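Long-range contacts in isatin hydrolase (Ralstonia solanacearum, PDB 5NMP), which hydrolyses isatin, opening its five-membered lactam ring, and carries a manganese ion in its active site: residues 25-30 against 259-264; 85-90 against 215-220; 113-118 against 148-153; 126-131 against 176-181. One frame throughout, in Å; residues are numbered along the deposited sequence.

Contact 1 of 4, residues 25-30 against 259-264; sequences VVDLTQ and RVLALV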
loop_
_atom_site.group_PDB
_atom_site.type_symbol
_atom_site.label_atom_id
_atom_site.label_comp_id
_atom_site.label_asym_id
_atom_site.label_seq_id
_atom_site.Cartn_x
_atom_site.Cartn_y
_atom_site.Cartn_z
ATOM N N VAL A 25 6.004 -9.490 -11.013
ATOM C CA VAL A 25 5.777 -8.379 -10.097
ATOM C C VAL A 25 7.090 -7.664 -9.798
ATOM O O VAL A 25 8.015 -8.256 -9.244
ATOM C CB VAL A 25 5.143 -8.849 -8.770
ATOM C CG1 VAL A 25 4.917 -7.664 -7.842
ATOM C CG2 VAL A 25 3.837 -9.580 -9.030
ATOM N N VAL A 26 7.165 -6.388 -10.166
ATOM C CA VAL A 26 8.367 -5.597 -9.933
ATOM C C VAL A 26 8.151 -4.594 -8.801
ATOM O O VAL A 26 7.175 -3.844 -8.800
ATOM C CB VAL A 26 8.803 -4.849 -11.205
ATOM C CG1 VAL A 26 10.130 -4.143 -10.982
ATOM C CG2 VAL A 26 8.909 -5.816 -12.371
ATOM N N ASP A 27 9.066 -4.597 -7.836
ATOM C CA ASP A 27 9.008 -3.685 -6.699
ATOM C C ASP A 27 9.676 -2.358 -7.055
ATOM O O ASP A 27 10.879 -2.313 -7.317
ATOM C CB ASP A 27 9.688 -4.314 -5.477
ATOM C CG ASP A 27 9.326 -3.618 -4.173
ATOM O OD1 ASP A 27 8.646 -2.572 -4.211
ATOM O OD2 ASP A 27 9.734 -4.122 -3.104
ATOM N N LEU A 28 8.895 -1.282 -7.066
ATOM C CA LEU A 28 9.415 0.033 -7.428
ATOM C C LEU A 28 9.666 0.900 -6.201
ATOM O O LEU A 28 9.845 2.110 -6.312
ATOM C CB LEU A 28 8.448 0.750 -8.370
ATOM C CG LEU A 28 7.993 -0.030 -9.601
ATOM C CD1 LEU A 28 7.124 0.847 -10.492
ATOM C CD2 LEU A 28 9.190 -0.569 -10.367
ATOM N N THR A 29 9.691 0.272 -5.032
ATOM C CA THR A 29 9.733 1.003 -3.773
ATOM C C THR A 29 11.116 0.980 -3.117
ATOM O O THR A 29 11.783 -0.057 -3.082
ATOM C CB THR A 29 8.691 0.434 -2.788
ATOM O OG1 THR A 29 7.424 0.329 -3.449
ATOM C CG2 THR A 29 8.544 1.328 -1.571
ATOM N N GLN A 30 11.543 2.136 -2.613
ATOM C CA GLN A 30 12.757 2.234 -1.812
ATOM C C GLN A 30 12.487 1.742 -0.390
ATOM O O GLN A 30 11.337 1.699 0.047
ATOM C CB GLN A 30 13.271 3.677 -1.778
ATOM C CG GLN A 30 13.749 4.226 -3.117
ATOM C CD GLN A 30 15.216 3.935 -3.385
ATOM O OE1 GLN A 30 15.800 3.029 -2.792
ATOM N NE2 GLN A 30 15.820 4.710 -4.278
ATOM N N ARG A 259 3.597 1.177 -0.963
ATOM C CA ARG A 259 4.303 0.127 -1.675
ATOM C C ARG A 259 3.890 0.138 -3.140
ATOM O O ARG A 259 2.822 -0.360 -3.493
ATOM C CB ARG A 259 4.010 -1.237 -1.045
ATOM C CG ARG A 259 4.990 -2.330 -1.430
ATOM C CD ARG A 259 6.388 -1.988 -0.959
ATOM N NE ARG A 259 7.341 -3.051 -1.251
ATOM C CZ ARG A 259 7.716 -3.977 -0.375
ATOM N NH1 ARG A 259 7.214 -3.971 0.853
ATOM N NH2 ARG A 259 8.595 -4.906 -0.725
ATOM N N VAL A 260 4.730 0.716 -3.990
ATOM C CA VAL A 260 4.436 0.786 -5.418
ATOM C C VAL A 260 4.894 -0.478 -6.137
ATOM O O VAL A 260 6.066 -0.852 -6.068
ATOM C CB VAL A 260 5.106 2.005 -6.078
ATOM C CG1 VAL A 260 4.740 2.074 -7.553
ATOM C CG2 VAL A 260 4.702 3.285 -5.365
ATOM N N LEU A 261 3.965 -1.130 -6.828
ATOM C CA LEU A 261 4.266 -2.352 -7.561
ATOM C C LEU A 261 3.914 -2.217 -9.036
ATOM O O LEU A 261 2.987 -1.496 -9.400
ATOM C CB LEU A 261 3.514 -3.543 -6.963
ATOM C CG LEU A 261 3.774 -3.887 -5.497
ATOM C CD1 LEU A 261 2.947 -5.095 -5.091
ATOM C CD2 LEU A 261 5.255 -4.134 -5.253
ATOM N N ALA A 262 4.656 -2.923 -9.880
ATOM C CA ALA A 262 4.382 -2.940 -11.310
ATOM C C ALA A 262 4.134 -4.363 -11.800
ATOM O O ALA A 262 4.900 -5.276 -11.490
ATOM C CB ALA A 262 5.529 -2.312 -12.072
ATOM N N LEU A 263 3.055 -4.552 -12.551
ATOM C CA LEU A 263 2.801 -5.829 -13.204
ATOM C C LEU A 263 3.331 -5.770 -14.633
ATOM O O LEU A 263 3.082 -4.806 -15.357
ATOM C CB LEU A 263 1.310 -6.170 -13.199
ATOM C CG LEU A 263 0.588 -6.292 -11.852
ATOM C CD1 LEU A 263 -0.818 -6.831 -12.058
ATOM C CD2 LEU A 263 1.358 -7.172 -10.881
ATOM N N VAL A 264 4.077 -6.794 -15.030
ATOM C CA VAL A 264 4.676 -6.823 -16.357
ATOM C C VAL A 264 4.336 -8.126 -17.071
ATOM O O VAL A 264 4.488 -9.210 -16.511
ATOM C CB VAL A 264 6.207 -6.650 -16.286
ATOM C CG1 VAL A 264 6.819 -6.754 -17.668
ATOM C CG2 VAL A 264 6.558 -5.317 -15.651
#
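Both carboxylate oxygens of D27 are held, chiefly by the guanidinium of R259. The main link of this salt bridge runs from R259 NH2 to D27 OD2 at 2.8 Å, reaching the syn side of the oxygen but tilted out of the carboxylate plane, while R259 NE adds weak bonds to both OD1 and OD2. The two flat groups lie 22° apart, with the carboxylate at the edge of the guanidinium. The arginine chain bends at its second torsion (chi2 62°), which carries CD past T29 and lets the guanidinium edge meet D27. D27 OD1 also accepts from T29 N at 3.1 Å, an Asx turn that ends the strand, and aspartate is short enough to close it. Threonine suits position 29 because its hydroxyl takes over where the ladder stops: V260 N donates to T29 OG1 at 2.8 Å. Before the turn the strands pair antiparallel, with V26 N to A262 O at 2.8 Å and A262 N to V26 O at 2.9 Å, and L28 N to V260 O continues the pattern. On one face V25 CG2 meets L263 CD2 at 3.9 Å; on the other L28 CD1 rests on the small A262 CB. R259 NH1 turns to the backbone oxygens of V98 and P247 of the second subunit. Strand 24-27 is one of the two outermost strands of the chain's mixed sheet, 261-264 lies between it and 239-244, and L18 of helix 11-20 covers V25 and L263.

Contact 2 of 4, residues 85-90 against 215-220; sequences AHWITG and CHTLMH. With SIN (succinic acid), chain L.
The aromatic cluster of H86, W87 and H216 belongs to the active-site pocket, the side chain of H86 lying about 4 Å from the manganese ion. Both histidines reach a succinate, probably taken from the crystallisation liquor: H216 NE2 donates to its O3 at 3.3 Å, and H86 NE2 makes a weak bond to the same oxygen. The two imidazoles meet rim to rim, CD2 of H86 4.0 Å from CD2 of H216, their planes 65° apart. W87 offers its indole face to H216. CB of H216 sits over the face of its six-membered ring, a CH-pi contact 3.8 Å from the centroid, while the H216 ring itself lies obliquely to the indole. At the other end of the tryptophan, its CB touches the edge of the H220 ring, 3.7 Å from H220 CD2. T89 then ties the loop to the helix: its OG1 donates to T217 O at 2.8 Å, in the carbonyl plane and on a lone pair. With chi1 at 57°, OG1 stands between the backbone N and carbonyl carbon of T89, and CG2 is left to meet T217 CG2. G90, lacking a side chain, lets its CA come to 3.5 Å from H220 O. D202 binds H216 ND1, and the backbone oxygen of Y67 of the second subunit binds H86 ND1. Helix 214-221 is thus set between this loop, which follows strand 80-82, and, through L218 and M219, helix 179-187.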
loop_
_atom_site.group_PDB
_atom_site.type_symbol
_atom_site.label_atom_id
_atom_site.label_comp_id
_atom_site.label_asym_id
_atom_site.label_seq_id
_atom_site.Cartn_x
_atom_site.Cartn_y
_atom_site.Cartn_z
ATOM N N ALA A 85 -4.711 17.484 -2.786
ATOM C CA ALA A 85 -4.875 18.386 -1.649
ATOM C C ALA A 85 -3.535 18.930 -1.163
ATOM O O ALA A 85 -3.486 19.924 -0.439
ATOM C CB ALA A 85 -5.595 17.675 -0.514
ATOM N N HIS A 86 -2.454 18.268 -1.564
ATOM C CA HIS A 86 -1.107 18.648 -1.153
ATOM C C HIS A 86 -0.753 20.060 -1.611
ATOM O O HIS A 86 0.040 20.748 -0.967
ATOM C CB HIS A 86 -0.094 17.639 -1.699
ATOM C CG HIS A 86 1.333 17.986 -1.412
ATOM N ND1 HIS A 86 1.767 18.388 -0.167
ATOM C CD2 HIS A 86 2.429 17.972 -2.206
ATOM C CE1 HIS A 86 3.069 18.615 -0.210
ATOM N NE2 HIS A 86 3.494 18.371 -1.436
ATOM N N TRP A 87 -1.351 20.492 -2.718
ATOM C CA TRP A 87 -1.061 21.810 -3.272
ATOM C C TRP A 87 -2.283 22.721 -3.247
ATOM O O TRP A 87 -3.420 22.256 -3.326
ATOM C CB TRP A 87 -0.535 21.686 -4.701
ATOM C CG TRP A 87 0.430 22.768 -5.059
ATOM C CD1 TRP A 87 0.172 23.891 -5.787
ATOM C CD2 TRP A 87 1.810 22.836 -4.688
ATOM N NE1 TRP A 87 1.310 24.651 -5.901
ATOM C CE2 TRP A 87 2.330 24.027 -5.233
ATOM C CE3 TRP A 87 2.659 22.006 -3.951
ATOM C CZ2 TRP A 87 3.660 24.406 -5.066
ATOM C CZ3 TRP A 87 3.978 22.384 -3.785
ATOM C CH2 TRP A 87 4.466 23.573 -4.339
ATOM N N ILE A 88 -2.034 24.025 -3.159
ATOM C CA ILE A 88 -3.093 25.013 -2.975
ATOM C C ILE A 88 -4.085 25.057 -4.145
ATOM O O ILE A 88 -5.235 25.464 -3.974
ATOM C CB ILE A 88 -2.487 26.427 -2.751
ATOM C CG1 ILE A 88 -3.516 27.373 -2.130
ATOM C CG2 ILE A 88 -1.907 26.991 -4.039
ATOM C CD1 ILE A 88 -2.928 28.686 -1.674
ATOM N N THR A 89 -3.653 24.618 -5.323
ATOM C CA THR A 89 -4.519 24.646 -6.497
ATOM C C THR A 89 -5.447 23.427 -6.559
ATOM O O THR A 89 -6.362 23.373 -7.382
ATOM C CB THR A 89 -3.698 24.725 -7.801
ATOM O OG1 THR A 89 -2.785 23.625 -7.865
ATOM C CG2 THR A 89 -2.913 26.020 -7.858
ATOM N N GLY A 90 -5.214 22.454 -5.687
ATOM C CA GLY A 90 -6.040 21.260 -5.654
ATOM C C GLY A 90 -6.807 21.114 -4.353
ATOM O O GLY A 90 -7.354 20.052 -4.065
ATOM N N CYS A 215 4.830 21.351 -12.228
ATOM C CA CYS A 215 4.260 20.010 -12.164
ATOM C C CYS A 215 3.313 19.893 -10.976
ATOM O O CYS A 215 2.179 19.458 -11.132
ATOM C CB CYS A 215 5.356 18.945 -12.085
ATOM S SG CYS A 215 4.772 17.255 -12.357
ATOM N N HIS A 216 3.777 20.290 -9.795
ATOM C CA HIS A 216 2.916 20.331 -8.616
ATOM C C HIS A 216 1.687 21.212 -8.838
ATOM O O HIS A 216 0.560 20.797 -8.565
ATOM C CB HIS A 216 3.689 20.836 -7.396
ATOM C CG HIS A 216 4.451 19.766 -6.679
ATOM N ND1 HIS A 216 5.749 19.432 -6.999
ATOM C CD2 HIS A 216 4.095 18.955 -5.655
ATOM C CE1 HIS A 216 6.159 18.462 -6.203
ATOM N NE2 HIS A 216 5.176 18.153 -5.378
ATOM N N THR A 217 1.913 22.422 -9.340
ATOM C CA THR A 217 0.845 23.399 -9.513
ATOM C C THR A 217 -0.232 22.934 -10.487
ATOM O O THR A 217 -1.423 23.020 -10.188
ATOM C CB THR A 217 1.393 24.752 -10.012
ATOM O OG1 THR A 217 2.376 25.245 -9.093
ATOM C CG2 THR A 217 0.269 25.763 -10.132
ATOM N N LEU A 218 0.187 22.439 -11.648
ATOM C CA LEU A 218 -0.756 22.137 -12.717
ATOM C C LEU A 218 -1.362 20.738 -12.604
ATOM O O LEU A 218 -2.544 20.556 -12.893
ATOM C CB LEU A 218 -0.083 22.314 -14.081
ATOM C CG LEU A 218 0.444 23.727 -14.377
ATOM C CD1 LEU A 218 1.114 23.799 -15.749
ATOM C CD2 LEU A 218 -0.656 24.782 -14.256
ATOM N N MET A 219 -0.571 19.753 -12.183
ATOM C CA MET A 219 -1.088 18.390 -12.051
ATOM C C MET A 219 -2.113 18.309 -10.927
ATOM O O MET A 219 -3.222 17.821 -11.129
ATOM C CB MET A 219 0.039 17.386 -11.805
ATOM C CG MET A 219 1.010 17.245 -12.968
ATOM S SD MET A 219 0.384 16.221 -14.311
ATOM C CE MET A 219 0.213 14.681 -13.450
ATOM N N HIS A 220 -1.746 18.792 -9.745
ATOM C CA HIS A 220 -2.678 18.810 -8.625
ATOM C C HIS A 220 -3.821 19.778 -8.912
ATOM O O HIS A 220 -4.949 19.573 -8.460
ATOM C CB HIS A 220 -1.958 19.183 -7.329
ATOM C CG HIS A 220 -0.878 18.222 -6.947
ATOM N ND1 HIS A 220 -0.947 16.872 -7.232
ATOM C CD2 HIS A 220 0.306 18.409 -6.317
ATOM C CE1 HIS A 220 0.141 16.274 -6.788
ATOM N NE2 HIS A 220 0.920 17.184 -6.227
HETATM C C1 SIN L . 7.614 20.193 -1.393
HETATM O O1 SIN L . 6.725 19.948 -0.550
HETATM O O2 SIN L . 7.829 21.388 -1.708
HETATM C C2 SIN L . 8.416 19.060 -2.001
HETATM C C3 SIN L . 7.580 18.213 -2.959
HETATM C C4 SIN L . 6.849 17.081 -2.261
HETATM O O3 SIN L . 5.600 17.006 -2.325
HETATM O O4 SIN L . 7.464 16.189 -1.630
#

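Contact 3 of 4, residues 113-118 against 148-153; sequences IDASAQ and VLFRTD
A beta-alpha-beta crossover joins the parallel neighbours 107-114 and 147-151, and this contact lies where both strands end, I113 pairing with F150 and D114 with R151. I113 N donates to L149 O at 2.8 Å, R151 N to I113 O at 2.9 Å, and A115 N to R151 O at 2.9 Å, the last bond carrying the pairing up to a short helix for which A115 is the N-cap residue. On the face that helix 129-139 covers, I113 CG1 packs on V148 CG1, and the small A115 CB fits at the edge of the F150 ring, 3.6 Å from CE1. On the opposite face, the strand ends carry charge. D114 and R151 run side by side with carboxylate and guanidinium planes only 9° apart, and D114 OD1 lies over the guanidinium face, 3.4 Å from R151 NH1, where no N-H points at it. S116 OG is over that face too. The extended arginine chain instead directs its NE at D153 OD1, 3.1 Å away at the guanidinium edge. D114 OD1 is engaged by S116, which gives it both its hydroxyl, at 2.8 Å on the syn lone pair, and its backbone N, forming an Asx turn. One arginine charge therefore serves two aspartates in different ways, by attraction through its face and by a directed NE bond at its edge, and this probably eases the repulsion between the two carboxylates.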
loop_
_atom_site.group_PDB
_atom_site.type_symbol
_atom_site.label_atom_id
_atom_site.label_comp_id
_atom_site.label_asym_id
_atom_site.label_seq_id
_atom_site.Cartn_x
_atom_site.Cartn_y
_atom_site.Cartn_z
ATOM N N ILE A 113 9.484 6.837 -19.557
ATOM C CA ILE A 113 10.334 7.700 -20.374
ATOM C C ILE A 113 11.775 7.649 -19.882
ATOM O O ILE A 113 12.077 8.146 -18.797
ATOM C CB ILE A 113 9.850 9.169 -20.350
ATOM C CG1 ILE A 113 8.326 9.247 -20.484
ATOM C CG2 ILE A 113 10.548 9.985 -21.426
ATOM C CD1 ILE A 113 7.787 8.663 -21.761
ATOM N N ASP A 114 12.662 7.053 -20.675
ATOM C CA ASP A 114 14.056 6.891 -20.268
ATOM C C ASP A 114 14.930 8.072 -20.677
ATOM O O ASP A 114 15.180 8.294 -21.864
ATOM C CB ASP A 114 14.641 5.604 -20.850
ATOM C CG ASP A 114 16.085 5.379 -20.431
ATOM O OD1 ASP A 114 16.453 5.800 -19.313
ATOM O OD2 ASP A 114 16.854 4.786 -21.218
ATOM N N ALA A 115 15.406 8.814 -19.682
ATOM C CA ALA A 115 16.286 9.952 -19.917
ATOM C C ALA A 115 17.564 9.841 -19.092
ATOM O O ALA A 115 18.216 10.844 -18.808
ATOM C CB ALA A 115 15.566 11.250 -19.598
ATOM N N SER A 116 17.918 8.616 -18.714
ATOM C CA SER A 116 19.064 8.382 -17.838
ATOM C C SER A 116 20.390 8.849 -18.450
ATOM O O SER A 116 21.256 9.360 -17.741
ATOM C CB SER A 116 19.149 6.898 -17.467
ATOM O OG SER A 116 19.112 6.074 -18.617
ATOM N N ALA A 117 20.544 8.677 -19.759
ATOM C CA ALA A 117 21.766 9.096 -20.438
ATOM C C ALA A 117 21.913 10.617 -20.440
ATOM O O ALA A 117 23.023 11.142 -20.349
ATOM C CB ALA A 117 21.788 8.565 -21.858
ATOM N N GLN A 118 20.788 11.319 -20.540
ATOM C CA GLN A 118 20.788 12.777 -20.580
ATOM C C GLN A 118 21.088 13.369 -19.210
ATOM O O GLN A 118 21.845 14.333 -19.092
ATOM C CB GLN A 118 19.442 13.304 -21.093
ATOM C CG GLN A 118 19.206 13.106 -22.587
ATOM C CD GLN A 118 18.869 11.671 -22.952
ATOM O OE1 GLN A 118 18.611 10.835 -22.084
ATOM N NE2 GLN A 118 18.869 11.378 -24.248
ATOM N N VAL A 148 2.881 8.627 -16.179
ATOM C CA VAL A 148 4.099 8.907 -16.920
ATOM C C VAL A 148 5.280 8.783 -15.965
ATOM O O VAL A 148 5.505 9.656 -15.125
ATOM C CB VAL A 148 4.078 10.303 -17.561
ATOM C CG1 VAL A 148 5.396 10.582 -18.272
ATOM C CG2 VAL A 148 2.918 10.415 -18.529
ATOM N N LEU A 149 6.020 7.686 -16.081
ATOM C CA LEU A 149 7.153 7.437 -15.194
ATOM C C LEU A 149 8.454 7.951 -15.810
ATOM O O LEU A 149 8.910 7.459 -16.845
ATOM C CB LEU A 149 7.258 5.945 -14.863
ATOM C CG LEU A 149 6.007 5.350 -14.205
ATOM C CD1 LEU A 149 6.232 3.907 -13.786
ATOM C CD2 LEU A 149 5.561 6.192 -13.015
ATOM N N PHE A 150 9.035 8.954 -15.159
ATOM C CA PHE A 150 10.250 9.614 -15.620
ATOM C C PHE A 150 11.494 8.887 -15.106
ATOM O O PHE A 150 11.926 9.114 -13.977
ATOM C CB PHE A 150 10.244 11.075 -15.151
ATOM C CG PHE A 150 11.325 11.927 -15.755
ATOM C CD1 PHE A 150 11.928 11.578 -16.952
ATOM C CD2 PHE A 150 11.735 13.090 -15.116
ATOM C CE1 PHE A 150 12.922 12.374 -17.502
ATOM C CE2 PHE A 150 12.729 13.888 -15.659
ATOM C CZ PHE A 150 13.323 13.530 -16.855
ATOM N N ARG A 151 12.066 8.015 -15.932
ATOM C CA ARG A 151 13.267 7.278 -15.541
ATOM C C ARG A 151 14.535 8.107 -15.719
ATOM O O ARG A 151 14.824 8.589 -16.815
ATOM C CB ARG A 151 13.403 5.984 -16.339
ATOM C CG ARG A 151 14.674 5.237 -15.999
ATOM C CD ARG A 151 14.973 4.107 -16.957
ATOM N NE ARG A 151 16.306 3.572 -16.702
ATOM C CZ ARG A 151 16.984 2.807 -17.549
ATOM N NH1 ARG A 151 16.455 2.477 -18.721
ATOM N NH2 ARG A 151 18.196 2.375 -17.225
ATOM N N THR A 152 15.299 8.252 -14.640
ATOM C CA THR A 152 16.509 9.066 -14.653
ATOM C C THR A 152 17.706 8.357 -14.023
ATOM O O THR A 152 18.808 8.902 -14.004
ATOM C CB THR A 152 16.290 10.388 -13.903
ATOM O OG1 THR A 152 15.851 10.105 -12.569
ATOM C CG2 THR A 152 15.245 11.244 -14.608
ATOM N N ASP A 153 17.478 7.151 -13.506
ATOM C CA ASP A 153 18.484 6.391 -12.751
ATOM C C ASP A 153 18.967 7.142 -11.509
ATOM O O ASP A 153 20.017 6.827 -10.950
ATOM C CB ASP A 153 19.682 6.027 -13.640
ATOM C CG ASP A 153 19.449 4.763 -14.448
ATOM O OD1 ASP A 153 18.296 4.281 -14.491
ATOM O OD2 ASP A 153 20.421 4.252 -15.047
HETATM O O HOH W 1 21.667 9.134 -14.709
#

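Contact 4 of 4, residues 126-131 against 176-181; sequences LLTVDF and GPTQEA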
loop_
_atom_site.group_PDB
_atom_site.type_symbol
_atom_site.label_atom_id
_atom_site.label_comp_id
_atom_site.label_asym_id
_atom_site.label_seq_id
_atom_site.Cartn_x
_atom_site.Cartn_y
_atom_site.Cartn_z
ATOM N N LEU A 126 16.101 19.110 -18.560
ATOM C CA LEU A 126 14.668 19.354 -18.588
ATOM C C LEU A 126 13.958 18.506 -19.636
ATOM O O LEU A 126 14.338 18.497 -20.808
ATOM C CB LEU A 126 14.389 20.836 -18.842
ATOM C CG LEU A 126 14.971 21.802 -17.811
ATOM C CD1 LEU A 126 14.678 23.242 -18.189
ATOM C CD2 LEU A 126 14.429 21.485 -16.425
ATOM N N LEU A 127 12.925 17.794 -19.196
ATOM C CA LEU A 127 12.059 17.035 -20.089
ATOM C C LEU A 127 11.192 17.989 -20.902
ATOM O O LEU A 127 10.413 18.763 -20.344
ATOM C CB LEU A 127 11.184 16.066 -19.290
ATOM C CG LEU A 127 10.215 15.177 -20.068
ATOM C CD1 LEU A 127 10.973 14.276 -21.021
ATOM C CD2 LEU A 127 9.376 14.353 -19.112
ATOM N N THR A 128 11.331 17.936 -22.222
ATOM C CA THR A 128 10.622 18.869 -23.087
ATOM C C THR A 128 9.538 18.183 -23.910
ATOM O O THR A 128 9.494 16.955 -24.002
ATOM C CB THR A 128 11.591 19.587 -24.041
ATOM O OG1 THR A 128 12.208 18.629 -24.907
ATOM C CG2 THR A 128 12.665 20.313 -23.256
ATOM N N VAL A 129 8.661 18.989 -24.501
ATOM C CA VAL A 129 7.616 18.480 -25.379
ATOM C C VAL A 129 8.235 17.784 -26.588
ATOM O O VAL A 129 7.774 16.720 -27.008
ATOM C CB VAL A 129 6.678 19.610 -25.853
ATOM C CG1 VAL A 129 5.651 19.081 -26.840
ATOM C CG2 VAL A 129 5.989 20.254 -24.663
ATOM N N ASP A 130 9.292 18.384 -27.132
ATOM C CA ASP A 130 10.003 17.808 -28.267
ATOM C C ASP A 130 10.499 16.403 -27.951
ATOM O O ASP A 130 10.359 15.491 -28.765
ATOM C CB ASP A 130 11.175 18.700 -28.676
ATOM C CG ASP A 130 10.726 20.061 -29.172
ATOM O OD1 ASP A 130 9.673 20.543 -28.702
ATOM O OD2 ASP A 130 11.420 20.646 -30.030
ATOM N N PHE A 131 11.067 16.233 -26.761
ATOM C CA PHE A 131 11.577 14.933 -26.339
ATOM C C PHE A 131 10.443 13.926 -26.181
ATOM O O PHE A 131 10.590 12.758 -26.540
ATOM C CB PHE A 131 12.358 15.060 -25.028
ATOM C CG PHE A 131 13.098 13.809 -24.635
ATOM C CD1 PHE A 131 12.490 12.844 -23.842
ATOM C CD2 PHE A 131 14.403 13.601 -25.051
ATOM C CE1 PHE A 131 13.169 11.694 -23.475
ATOM C CE2 PHE A 131 15.090 12.453 -24.688
ATOM C CZ PHE A 131 14.472 11.498 -23.898
ATOM N N GLY A 176 13.746 17.505 -14.330
ATOM C CA GLY A 176 12.303 17.660 -14.270
ATOM C C GLY A 176 11.708 18.191 -15.563
ATOM O O GLY A 176 12.440 18.535 -16.489
ATOM N N PRO A 177 10.370 18.262 -15.634
ATOM C CA PRO A 177 9.682 18.712 -16.849
ATOM C C PRO A 177 9.559 20.229 -16.943
ATOM O O PRO A 177 9.495 20.911 -15.920
ATOM C CB PRO A 177 8.301 18.071 -16.714
ATOM C CG PRO A 177 8.065 18.038 -15.236
ATOM C CD PRO A 177 9.421 17.813 -14.597
ATOM N N THR A 178 9.529 20.747 -18.164
ATOM C CA THR A 178 9.227 22.156 -18.382
ATOM C C THR A 178 7.740 22.387 -18.164
ATOM O O THR A 178 6.961 21.434 -18.123
ATOM C CB THR A 178 9.603 22.617 -19.799
ATOM O OG1 THR A 178 8.676 22.061 -20.743
ATOM C CG2 THR A 178 11.016 22.182 -20.147
ATOM N N GLN A 179 7.343 23.648 -18.033
ATOM C CA GLN A 179 5.931 23.973 -17.887
ATOM C C GLN A 179 5.138 23.500 -19.101
ATOM O O GLN A 179 4.052 22.940 -18.963
ATOM C CB GLN A 179 5.735 25.475 -17.685
ATOM C CG GLN A 179 4.273 25.893 -17.640
ATOM C CD GLN A 179 4.096 27.357 -17.309
ATOM O OE1 GLN A 179 4.841 27.917 -16.507
ATOM N NE2 GLN A 179 3.111 27.989 -17.932
ATOM N N GLU A 180 5.695 23.715 -20.289
ATOM C CA GLU A 180 5.033 23.328 -21.528
ATOM C C GLU A 180 4.813 21.819 -21.595
ATOM O O GLU A 180 3.780 21.362 -22.077
ATOM C CB GLU A 180 5.842 23.799 -22.741
ATOM C CG GLU A 180 5.903 25.316 -22.916
ATOM C CD GLU A 180 6.890 25.998 -21.971
ATOM O OE1 GLU A 180 7.535 25.299 -21.157
ATOM O OE2 GLU A 180 7.023 27.239 -22.046
ATOM N N ALA A 181 5.782 21.053 -21.103
ATOM C CA ALA A 181 5.666 19.597 -21.080
ATOM C C ALA A 181 4.541 19.154 -20.149
ATOM O O ALA A 181 3.753 18.270 -20.483
ATOM C CB ALA A 181 6.980 18.966 -20.664
#
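The methyl group of T178 lies against the backbone end of the neighbouring strand, its CG2 3.5 Å from L127 O and 3.9 Å from L126 CB; T128 CG2 approaches the same methyl, the two threonine side chains crossing at a slant. The torsion of T178 explains the division of labour: at chi1 72° CG2 is turned anti to the carbonyl carbon, and OG1 is left to face the first turn of the helix that follows, where it accepts from A181 N at 3.1 Å. T128 does the same for its own helix, accepting from F131 N. The contact is thus a pair of matching units, each a two-residue strand, a threonine N-cap and the start of a helix, laid side by side with 126-127 parallel to 176-177 in a small sheet apart from the main one. Two bonds join the strands: L127 N donates to G176 O at 2.8 Å, from above the carbonyl plane, and T178 N donates to L127 O at 3.1 Å. P177 has no N-H to give, and in the pairing with 126-127 none is called on at this position; its CB faces L127 CB instead. G176 O also receives a CA-H contact from L126, while CD2 of that leucine rests on the same oxygen. Further along, the helix starts draw together. A181 is small enough to place its CB 3.5 Å from L127 O, and the branched V129 sends CG2 against the backbone of E180, 3.6 Å from its O. F194 of strand 193-195 receives both L127 and P177, and W184 of helix 179-187 packs on V129.

Contact 1 closes a loop of the chain that holds the other three. It shares the nine-stranded sheet with contact 3; their centres are about 17 Å apart and their nearest atoms about 5 Å. Contacts 3 and 4, about 12 Å between centres, touch directly: F131 CE1 lies 3.7 Å from I113 CG2, the helix begun in contact 4 being part of the crossover between the strands of contact 3. Contact 4 also meets contact 2, where C215 CB reaches P177 CG at 4.3 Å. Contact 2 alone borders the manganese; side chains of the other contacts come no closer than about 12 to 14 Å. Contacts 1 and 2, about 25 Å apart by centres, both touch the second subunit.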